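Local atomic coordinates of Galactose/lactose metabolism regulatory protein GAL80 (Saccharomyces cerevisiae, PDB entry 3BTV), a protein that binds the transcriptional activator GAL4 and so represses the yeast galactose and lactose genes when no inducing sugar is present. Residues 152-156 with 216-220; 222-228 with 394-399; 188-194 with 240-246. The protein carries 1 engineered substitution. All coordinates share one frame; numbering follows the deposited sequence.

In the fold
Contacts 1 and 2 are neighbours, their centres about 10 Å apart, and both lie on helix 209-225: contact 1 joins its middle to the loop leaving the last strand of the parallel Rossmann sheet, and contact 2 joins its C-terminal end to the loop before helix 405-424. Arg156 links them, since its NH1 probably donates to Gln395 OE1. Contact 3 stands apart, its centre about 27 Å from contact 1 and 36 Å from contact 2, in a small three-stranded sheet. Along the chain contact 1 closes before contact 2 opens, whereas contact 3 interlaces with both. Contacts 1 and 2 thus bring two loops distant in sequence to one helix, probably near where the Rossmann and C-terminal domains meet.

Contact 1 of 3, residues 152-156 with 216-220; sequences SLQGR and HTIDI
Arg156 and Asp219 form the tight, polar end of this contact, a salt bridge made side-on. Arg156 NE donates to the syn lone pair of Asp219 OD2 over 2.9 Å, and Arg156 NH2 donates to Asp219 OD1 over 3.0 Å. Guanidinium and carboxylate are nearly coplanar, 7° apart, so two bonds at once fix the rotation of both groups. Asp219 can meet the loop because its CG stands anti to the backbone N (chi1 176°), while arginine suits the other side by its reach: its chain runs extended from CG to NE. The third nitrogen, NH1, is hydrogen-bonded to Gln395, so a second loop, through a neutral amide, satisfies a further N-H of the buried guanidinium. Leu153 CD1 comes within 3.6 Å of Asp219 OD2, adding an apolar flank to the bridge. Close by, Ile220 CG2 lies 3.8 Å from Gly155 C; a side chain on Gly155 would run into that methyl, which is why glycine fits here.

Towards His216 the packing is looser and partly exposed. The imidazole edge faces Ser152 O, 3.7 Å from His216 CE1, and a water bridges loop and helix, accepting from Gly155 N at 2.8 Å and hydrogen-bonded to His216 ND1.

Trp126 meets the imidazole edge-to-face. Leu411 of helix 405-424 packs on Leu153 and Asp219, and Ile297 of strand 295-301 lies against Ile220, so helix 209-225 is held between the loop that follows strand 148-152, another helix and the large mixed sheet.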
loop_
_atom_site.group_PDB
_atom_site.type_symbol
_atom_site.label_atom_id
_atom_site.label_comp_id
_atom_site.label_asym_id
_atom_site.label_seq_id
_atom_site.Cartn_x
_atom_site.Cartn_y
_atom_site.Cartn_z
ATOM N N SER B 152 -13.704 21.844 -11.113
ATOM C CA SER B 152 -13.884 21.791 -9.668
ATOM C C SER B 152 -13.017 20.723 -8.986
ATOM O O SER B 152 -13.532 19.743 -8.440
ATOM C CB SER B 152 -15.351 21.561 -9.318
ATOM O OG SER B 152 -15.574 21.819 -7.943
ATOM N N LEU B 153 -11.702 20.907 -9.024
ATOM C CA LEU B 153 -10.796 20.090 -8.213
ATOM C C LEU B 153 -10.500 20.896 -6.936
ATOM O O LEU B 153 -9.358 21.259 -6.657
ATOM C CB LEU B 153 -9.514 19.761 -8.982
ATOM C CG LEU B 153 -9.678 18.759 -10.146
ATOM C CD1 LEU B 153 -8.393 18.610 -10.959
ATOM C CD2 LEU B 153 -10.118 17.387 -9.644
ATOM N N GLN B 154 -11.558 21.176 -6.181
ATOM C CA GLN B 154 -11.503 22.135 -5.081
ATOM C C GLN B 154 -10.613 21.681 -3.936
ATOM O O GLN B 154 -10.385 22.436 -2.985
ATOM C CB GLN B 154 -12.909 22.445 -4.563
ATOM C CG GLN B 154 -13.457 21.395 -3.623
ATOM C CD GLN B 154 -13.860 20.129 -4.338
ATOM O OE1 GLN B 154 -14.361 20.173 -5.460
ATOM N NE2 GLN B 154 -13.645 18.990 -3.691
ATOM N N GLY B 155 -10.108 20.451 -4.030
ATOM C CA GLY B 155 -9.170 19.931 -3.050
ATOM C C GLY B 155 -7.875 20.728 -3.087
ATOM O O GLY B 155 -7.179 20.889 -2.077
ATOM N N ARG B 156 -7.543 21.228 -4.270
ATOM C CA ARG B 156 -6.352 22.046 -4.432
ATOM C C ARG B 156 -6.461 23.354 -3.637
ATOM O O ARG B 156 -5.471 24.068 -3.482
ATOM C CB ARG B 156 -6.120 22.362 -5.914
ATOM C CG ARG B 156 -5.827 21.147 -6.783
ATOM C CD ARG B 156 -5.552 21.552 -8.238
ATOM N NE ARG B 156 -4.854 20.479 -8.944
ATOM C CZ ARG B 156 -3.952 20.669 -9.900
ATOM N NH1 ARG B 156 -3.625 21.898 -10.266
ATOM N NH2 ARG B 156 -3.356 19.630 -10.471
ATOM N N HIS B 216 -9.879 12.671 -7.099
ATOM C CA HIS B 216 -9.656 13.856 -6.274
ATOM C C HIS B 216 -8.364 13.688 -5.461
ATOM O O HIS B 216 -7.525 14.578 -5.415
ATOM C CB HIS B 216 -10.833 14.099 -5.323
ATOM C CG HIS B 216 -11.993 14.815 -5.947
ATOM N ND1 HIS B 216 -11.976 16.166 -6.224
ATOM C CD2 HIS B 216 -13.225 14.372 -6.302
ATOM C CE1 HIS B 216 -13.142 16.525 -6.739
ATOM N NE2 HIS B 216 -13.918 15.455 -6.796
ATOM N N THR B 217 -8.198 12.515 -4.865
ATOM C CA THR B 217 -7.068 12.263 -3.973
ATOM C C THR B 217 -5.712 12.227 -4.671
ATOM O O THR B 217 -4.747 12.830 -4.210
ATOM C CB THR B 217 -7.269 10.956 -3.194
ATOM O OG1 THR B 217 -8.520 11.015 -2.499
ATOM C CG2 THR B 217 -6.150 10.776 -2.171
ATOM N N ILE B 218 -5.628 11.521 -5.784
ATOM C CA ILE B 218 -4.358 11.380 -6.459
ATOM C C ILE B 218 -3.983 12.720 -7.085
ATOM O O ILE B 218 -2.805 13.056 -7.238
ATOM C CB ILE B 218 -4.405 10.258 -7.515
ATOM C CG1 ILE B 218 -3.002 9.687 -7.732
ATOM C CG2 ILE B 218 -5.025 10.783 -8.807
ATOM C CD1 ILE B 218 -2.467 8.853 -6.580
ATOM N N ASP B 219 -4.990 13.510 -7.417
ATOM C CA ASP B 219 -4.693 14.827 -7.954
ATOM C C ASP B 219 -4.083 15.739 -6.899
ATOM O O ASP B 219 -3.139 16.462 -7.199
ATOM C CB ASP B 219 -5.920 15.522 -8.548
ATOM C CG ASP B 219 -5.594 16.934 -9.010
ATOM O OD1 ASP B 219 -4.834 17.080 -9.992
ATOM O OD2 ASP B 219 -6.056 17.899 -8.368
ATOM N N ILE B 220 -4.624 15.745 -5.680
ATOM C CA ILE B 220 -3.998 16.583 -4.637
ATOM C C ILE B 220 -2.616 16.055 -4.296
ATOM O O ILE B 220 -1.718 16.826 -3.948
ATOM C CB ILE B 220 -4.846 16.744 -3.331
ATOM C CG1 ILE B 220 -5.006 15.408 -2.620
ATOM C CG2 ILE B 220 -6.213 17.378 -3.617
ATOM C CD1 ILE B 220 -5.756 15.532 -1.300
HETATM O O HOH W 1 -10.038 18.065 -5.455
#

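Contact 2 of 3, residues 222-228 with 394-399; sequences QYMTSSY and MQGFDF
Tyr223 OH is gripped by two partners: it donates to Asp398 O over 2.6 Å, and it accepts from a water, also at 2.6 Å, that in turn accepts from Gln395 NE2. The donor is tilted from the carbonyl plane of Asp398. With CG anti to the backbone N (chi1 -174°), the phenol extends from the helix to the 394-399 loop, and Gly396 O and Asp398 O both lie at its ring edge. A tyrosine suits this place because its ring edge packs against the carbonyls of the loop while its hydroxyl supplies a donor to Asp398 O. The side chain of Gln395 runs across that of Tyr223 at about a right angle, its OE1 hydrogen-bonded to Arg156 NH1.

Phe397 supplies the apolar half. One face of its ring covers the backbone of the helix end: Ser226 CA stands 3.7 Å from the ring centroid in a CH-pi contact, 16° off the normal. Phe397 CZ lies over the centre of the Tyr228 ring, 3.3 Å from Tyr228 CE1, with the two planes turned 41° apart. Met394 CE comes to 3.5 Å from Tyr228 OH.

Lys165 of helix 159-169 donates to both Tyr223 O and Phe397 O, tying the two segments together from outside. Gly396 adopts positive phi in the type II' turn from Gln395 to Asp398, which sets Phe397 against a Schellman motif: Ser226 is its C-prime residue, and Ser227 N bonds to Gln222 O.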
loop_
_atom_site.group_PDB
_atom_site.type_symbol
_atom_site.label_atom_id
_atom_site.label_comp_id
_atom_site.label_asym_id
_atom_site.label_seq_id
_atom_site.Cartn_x
_atom_site.Cartn_y
_atom_site.Cartn_z
ATOM N N GLN B 222 -0.417 14.795 -6.355
ATOM C CA GLN B 222 0.482 15.323 -7.372
ATOM C C GLN B 222 0.657 16.813 -7.213
ATOM O O GLN B 222 1.746 17.346 -7.411
ATOM C CB GLN B 222 -0.062 15.022 -8.763
ATOM C CG GLN B 222 -0.014 13.550 -9.098
ATOM C CD GLN B 222 -0.797 13.242 -10.359
ATOM O OE1 GLN B 222 -0.230 13.094 -11.432
ATOM N NE2 GLN B 222 -2.108 13.171 -10.236
ATOM N N TYR B 223 -0.423 17.480 -6.837
ATOM C CA TYR B 223 -0.375 18.917 -6.606
ATOM C C TYR B 223 0.532 19.286 -5.417
ATOM O O TYR B 223 1.323 20.227 -5.501
ATOM C CB TYR B 223 -1.792 19.468 -6.418
ATOM C CG TYR B 223 -1.851 20.983 -6.325
ATOM C CD1 TYR B 223 -1.478 21.781 -7.405
ATOM C CD2 TYR B 223 -2.271 21.609 -5.162
ATOM C CE1 TYR B 223 -1.532 23.156 -7.327
ATOM C CE2 TYR B 223 -2.337 22.992 -5.076
ATOM C CZ TYR B 223 -1.953 23.755 -6.157
ATOM O OH TYR B 223 -2.000 25.123 -6.073
ATOM N N MET B 224 0.427 18.542 -4.319
ATOM C CA MET B 224 1.223 18.812 -3.108
ATOM C C MET B 224 2.706 18.510 -3.287
ATOM O O MET B 224 3.551 19.181 -2.712
ATOM C CB MET B 224 0.721 17.956 -1.938
ATOM C CG MET B 224 -0.548 18.438 -1.299
ATOM S SD MET B 224 -0.936 17.425 0.145
ATOM C CE MET B 224 -1.250 15.806 -0.589
ATOM N N THR B 225 3.019 17.470 -4.056
ATOM C CA THR B 225 4.395 17.079 -4.239
ATOM C C THR B 225 4.967 17.750 -5.476
ATOM O O THR B 225 6.144 17.614 -5.776
ATOM C CB THR B 225 4.545 15.543 -4.385
ATOM O OG1 THR B 225 3.864 15.099 -5.572
ATOM C CG2 THR B 225 3.973 14.824 -3.160
ATOM N N SER B 226 4.127 18.478 -6.197
ATOM C CA SER B 226 4.545 19.082 -7.464
ATOM C C SER B 226 5.208 18.062 -8.393
ATOM O O SER B 226 6.274 18.324 -8.941
ATOM C CB SER B 226 5.521 20.242 -7.227
ATOM O OG SER B 226 4.932 21.265 -6.442
ATOM N N SER B 227 4.595 16.899 -8.563
ATOM C CA SER B 227 5.116 15.916 -9.515
ATOM C C SER B 227 3.989 15.121 -10.132
ATOM O O SER B 227 2.994 14.840 -9.463
ATOM C CB SER B 227 6.078 14.939 -8.832
ATOM O OG SER B 227 6.619 14.036 -9.791
ATOM N N TYR B 228 4.139 14.765 -11.408
ATOM C CA TYR B 228 3.292 13.750 -12.025
ATOM C C TYR B 228 3.928 12.368 -11.868
ATOM O O TYR B 228 5.060 12.239 -11.406
ATOM C CB TYR B 228 3.065 14.041 -13.520
ATOM C CG TYR B 228 2.350 15.352 -13.763
ATOM C CD1 TYR B 228 2.998 16.418 -14.370
ATOM C CD2 TYR B 228 1.037 15.533 -13.352
ATOM C CE1 TYR B 228 2.346 17.627 -14.578
ATOM C CE2 TYR B 228 0.382 16.729 -13.556
ATOM C CZ TYR B 228 1.043 17.773 -14.167
ATOM O OH TYR B 228 0.383 18.963 -14.358
ATOM N N MET B 394 -3.313 26.098 -17.754
ATOM C CA MET B 394 -3.451 25.156 -16.653
ATOM C C MET B 394 -2.784 25.686 -15.399
ATOM O O MET B 394 -1.823 26.455 -15.468
ATOM C CB MET B 394 -2.819 23.814 -17.028
ATOM C CG MET B 394 -1.321 23.897 -17.326
ATOM S SD MET B 394 -0.669 22.345 -18.006
ATOM C CE MET B 394 -0.898 21.275 -16.585
ATOM N N GLN B 395 -3.281 25.260 -14.246
ATOM C CA GLN B 395 -2.670 25.666 -13.001
ATOM C C GLN B 395 -1.360 24.910 -12.835
ATOM O O GLN B 395 -0.370 25.464 -12.370
ATOM C CB GLN B 395 -3.592 25.398 -11.813
ATOM C CG GLN B 395 -2.993 25.869 -10.498
ATOM C CD GLN B 395 -3.840 25.498 -9.317
ATOM O OE1 GLN B 395 -4.437 24.426 -9.290
ATOM N NE2 GLN B 395 -3.882 26.375 -8.315
ATOM N N GLY B 396 -1.356 23.648 -13.249
ATOM C CA GLY B 396 -0.203 22.800 -13.044
ATOM C C GLY B 396 0.070 22.658 -11.562
ATOM O O GLY B 396 -0.830 22.358 -10.785
ATOM N N PHE B 397 1.316 22.883 -11.171
ATOM C CA PHE B 397 1.701 22.817 -9.777
ATOM C C PHE B 397 1.776 24.198 -9.125
ATOM O O PHE B 397 2.281 24.336 -8.014
ATOM C CB PHE B 397 3.041 22.117 -9.639
ATOM C CG PHE B 397 3.071 20.764 -10.270
ATOM C CD1 PHE B 397 2.001 19.897 -10.123
ATOM C CD2 PHE B 397 4.168 20.355 -11.006
ATOM C CE1 PHE B 397 2.022 18.647 -10.702
ATOM C CE2 PHE B 397 4.201 19.098 -11.586
ATOM C CZ PHE B 397 3.129 18.247 -11.434
ATOM N N ASP B 398 1.284 25.216 -9.820
ATOM C CA ASP B 398 1.315 26.574 -9.287
ATOM C C ASP B 398 0.394 26.747 -8.093
ATOM O O ASP B 398 -0.716 26.220 -8.085
ATOM C CB ASP B 398 0.882 27.576 -10.352
ATOM C CG ASP B 398 1.955 27.834 -11.382
ATOM O OD1 ASP B 398 3.138 27.551 -11.090
ATOM O OD2 ASP B 398 1.609 28.320 -12.484
ATOM N N PHE B 399 0.847 27.510 -7.101
ATOM C CA PHE B 399 -0.013 27.913 -5.989
ATOM C C PHE B 399 -1.124 28.807 -6.532
ATOM O O PHE B 399 -2.259 28.773 -6.057
ATOM C CB PHE B 399 0.781 28.694 -4.927
ATOM C CG PHE B 399 1.603 27.833 -4.009
ATOM C CD1 PHE B 399 2.976 27.725 -4.183
ATOM C CD2 PHE B 399 1.013 27.161 -2.954
ATOM C CE1 PHE B 399 3.742 26.943 -3.342
ATOM C CE2 PHE B 399 1.775 26.370 -2.104
ATOM C CZ PHE B 399 3.138 26.262 -2.298
HETATM O O HOH W 2 -4.244 26.145 -5.389
#

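Contact 3 of 3, residues 188-194 with 240-246; sequences YGYERPV and IPEQELI
Ile240 begins the contact with its CD1 methyl over the centre of the Tyr190 ring, 3.8 Å from the centroid, a CH-pi contact in which the branched chain crosses the phenol at about a right angle. Further on, Gln243 suits its place because its amide offers both donor and acceptor. Gln243 NE2 donates to Gly189 O over 2.8 Å, nearly straight at 163°, while Gln243 OE1 takes two bonds from Arg192, whose NE and NH2 are each 2.9 Å away. Arg192 NH2 also donates to Pro258 O, and the guanidinium makes a cation-pi contact with Tyr201. A leucine in place of Gln243 would probably leave Gly189 O and Arg192 NE without these partners, so that the guanidinium is held less firmly.

Glu244 N then bonds to Tyr190 O, and Glu244 O accepts from Arg192 N; its carboxylate goes to Arg256. Leu245, on the face it shares with Arg192, sets CD2 against Val194 CA. Ile246 lays CG2 on the carboxylate carbon of Glu191, whose OE2 salt-bridges Arg252, and packs CG1 alongside Pro193; Ile246 O accepts from Val194 N.

These pairings make a short parallel ladder joining edge strand 191-193 to middle strand 242-246 of a small mixed sheet, which 255-258 completes antiparallel.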
loop_
_atom_site.group_PDB
_atom_site.type_symbol
_atom_site.label_atom_id
_atom_site.label_comp_id
_atom_site.label_asym_id
_atom_site.label_seq_id
_atom_site.Cartn_x
_atom_site.Cartn_y
_atom_site.Cartn_z
ATOM N N TYR B 188 -19.564 2.030 -1.907
ATOM C CA TYR B 188 -19.317 0.917 -2.800
ATOM C C TYR B 188 -18.891 -0.333 -2.035
ATOM O O TYR B 188 -18.068 -1.118 -2.505
ATOM C CB TYR B 188 -18.266 1.338 -3.817
ATOM C CG TYR B 188 -18.703 2.513 -4.663
ATOM C CD1 TYR B 188 -17.952 3.690 -4.725
ATOM C CD2 TYR B 188 -19.882 2.447 -5.396
ATOM C CE1 TYR B 188 -18.363 4.757 -5.514
ATOM C CE2 TYR B 188 -20.302 3.500 -6.171
ATOM C CZ TYR B 188 -19.550 4.640 -6.246
ATOM O OH TYR B 188 -20.020 5.653 -7.050
ATOM N N GLY B 189 -19.450 -0.495 -0.839
ATOM C CA GLY B 189 -19.191 -1.657 -0.011
ATOM C C GLY B 189 -20.310 -2.671 -0.165
ATOM O O GLY B 189 -20.998 -2.689 -1.184
ATOM N N TYR B 190 -20.504 -3.510 0.850
ATOM C CA TYR B 190 -21.505 -4.581 0.779
ATOM C C TYR B 190 -22.956 -4.089 0.834
ATOM O O TYR B 190 -23.891 -4.885 0.805
ATOM C CB TYR B 190 -21.275 -5.586 1.907
ATOM C CG TYR B 190 -19.945 -6.293 1.831
ATOM C CD1 TYR B 190 -18.852 -5.854 2.576
ATOM C CD2 TYR B 190 -19.780 -7.401 1.012
ATOM C CE1 TYR B 190 -17.632 -6.513 2.505
ATOM C CE2 TYR B 190 -18.579 -8.061 0.932
ATOM C CZ TYR B 190 -17.502 -7.615 1.678
ATOM O OH TYR B 190 -16.301 -8.277 1.593
ATOM N N GLU B 191 -23.150 -2.780 0.909
ATOM C CA GLU B 191 -24.498 -2.256 1.083
ATOM C C GLU B 191 -24.748 -0.963 0.326
ATOM O O GLU B 191 -23.836 -0.162 0.102
ATOM C CB GLU B 191 -24.803 -2.039 2.567
ATOM C CG GLU B 191 -24.892 -3.309 3.396
ATOM C CD GLU B 191 -24.842 -3.017 4.886
ATOM O OE1 GLU B 191 -24.582 -1.853 5.256
ATOM O OE2 GLU B 191 -25.059 -3.945 5.690
ATOM N N ARG B 192 -26.006 -0.772 -0.060
ATOM C CA ARG B 192 -26.447 0.459 -0.690
ATOM C C ARG B 192 -27.774 0.865 -0.087
ATOM O O ARG B 192 -28.652 0.028 0.085
ATOM C CB ARG B 192 -26.623 0.264 -2.192
ATOM C CG ARG B 192 -27.046 1.529 -2.923
ATOM C CD ARG B 192 -27.449 1.213 -4.342
ATOM N NE ARG B 192 -26.496 0.317 -4.989
ATOM C CZ ARG B 192 -26.754 -0.359 -6.104
ATOM N NH1 ARG B 192 -27.936 -0.238 -6.689
ATOM N NH2 ARG B 192 -25.840 -1.158 -6.633
ATOM N N PRO B 193 -27.918 2.152 0.251
ATOM C CA PRO B 193 -29.209 2.699 0.687
ATOM C C PRO B 193 -30.253 2.632 -0.427
ATOM O O PRO B 193 -29.986 3.074 -1.545
ATOM C CB PRO B 193 -28.877 4.158 1.013
ATOM C CG PRO B 193 -27.411 4.146 1.337
ATOM C CD PRO B 193 -26.818 3.116 0.419
ATOM N N VAL B 194 -31.424 2.078 -0.125
ATOM C CA VAL B 194 -32.498 1.970 -1.108
ATOM C C VAL B 194 -32.755 3.308 -1.796
ATOM O O VAL B 194 -33.078 3.355 -2.982
ATOM C CB VAL B 194 -33.800 1.474 -0.456
ATOM C CG1 VAL B 194 -34.205 2.394 0.687
ATOM C CG2 VAL B 194 -34.907 1.366 -1.490
ATOM N N ILE B 240 -17.673 -7.269 -5.270
ATOM C CA ILE B 240 -19.005 -7.102 -4.694
ATOM C C ILE B 240 -19.987 -6.733 -5.802
ATOM O O ILE B 240 -20.457 -5.593 -5.873
ATOM C CB ILE B 240 -19.018 -5.999 -3.586
ATOM C CG1 ILE B 240 -17.869 -6.214 -2.588
ATOM C CG2 ILE B 240 -20.361 -5.960 -2.870
ATOM C CD1 ILE B 240 -17.796 -5.140 -1.479
ATOM N N PRO B 241 -20.303 -7.703 -6.678
ATOM C CA PRO B 241 -21.196 -7.471 -7.826
ATOM C C PRO B 241 -22.632 -7.180 -7.401
ATOM O O PRO B 241 -23.414 -6.641 -8.193
ATOM C CB PRO B 241 -21.169 -8.806 -8.589
ATOM C CG PRO B 241 -20.213 -9.681 -7.909
ATOM C CD PRO B 241 -19.892 -9.109 -6.556
ATOM N N GLU B 242 -22.976 -7.546 -6.167
ATOM C CA GLU B 242 -24.333 -7.364 -5.647
ATOM C C GLU B 242 -24.291 -6.745 -4.258
ATOM O O GLU B 242 -23.705 -7.318 -3.335
ATOM C CB GLU B 242 -25.052 -8.718 -5.561
ATOM C CG GLU B 242 -25.236 -9.426 -6.895
ATOM C CD GLU B 242 -26.480 -8.956 -7.647
ATOM O OE1 GLU B 242 -27.480 -8.576 -6.995
ATOM O OE2 GLU B 242 -26.460 -8.971 -8.897
ATOM N N GLN B 243 -24.906 -5.577 -4.113
ATOM C CA GLN B 243 -24.930 -4.877 -2.838
ATOM C C GLN B 243 -26.263 -5.106 -2.130
ATOM O O GLN B 243 -27.296 -5.326 -2.776
ATOM C CB GLN B 243 -24.726 -3.381 -3.060
ATOM C CG GLN B 243 -23.306 -2.989 -3.458
ATOM C CD GLN B 243 -23.202 -1.507 -3.672
ATOM O OE1 GLN B 243 -23.971 -0.924 -4.454
ATOM N NE2 GLN B 243 -22.268 -0.872 -2.966
ATOM N N GLU B 244 -26.234 -5.045 -0.803
ATOM C CA GLU B 244 -27.440 -5.155 0.009
ATOM C C GLU B 244 -28.030 -3.781 0.224
ATOM O O GLU B 244 -27.344 -2.870 0.689
ATOM C CB GLU B 244 -27.100 -5.756 1.369
ATOM C CG GLU B 244 -26.578 -7.179 1.301
ATOM C CD GLU B 244 -27.705 -8.195 1.208
ATOM O OE1 GLU B 244 -28.885 -7.783 1.237
ATOM O OE2 GLU B 244 -27.409 -9.410 1.112
ATOM N N LEU B 245 -29.304 -3.629 -0.120
ATOM C CA LEU B 245 -30.014 -2.385 0.144
ATOM C C LEU B 245 -30.160 -2.164 1.655
ATOM O O LEU B 245 -30.452 -3.102 2.396
ATOM C CB LEU B 245 -31.388 -2.412 -0.534
ATOM C CG LEU B 245 -31.407 -2.244 -2.056
ATOM C CD1 LEU B 245 -32.816 -2.415 -2.606
ATOM C CD2 LEU B 245 -30.858 -0.870 -2.431
ATOM N N ILE B 246 -29.945 -0.932 2.108
ATOM C CA ILE B 246 -30.166 -0.579 3.512
ATOM C C ILE B 246 -31.109 0.630 3.650
ATOM O O ILE B 246 -31.260 1.425 2.714
ATOM C CB ILE B 246 -28.837 -0.276 4.254
ATOM C CG1 ILE B 246 -28.014 0.768 3.492
ATOM C CG2 ILE B 246 -28.032 -1.543 4.450
ATOM C CD1 ILE B 246 -26.940 1.449 4.332
#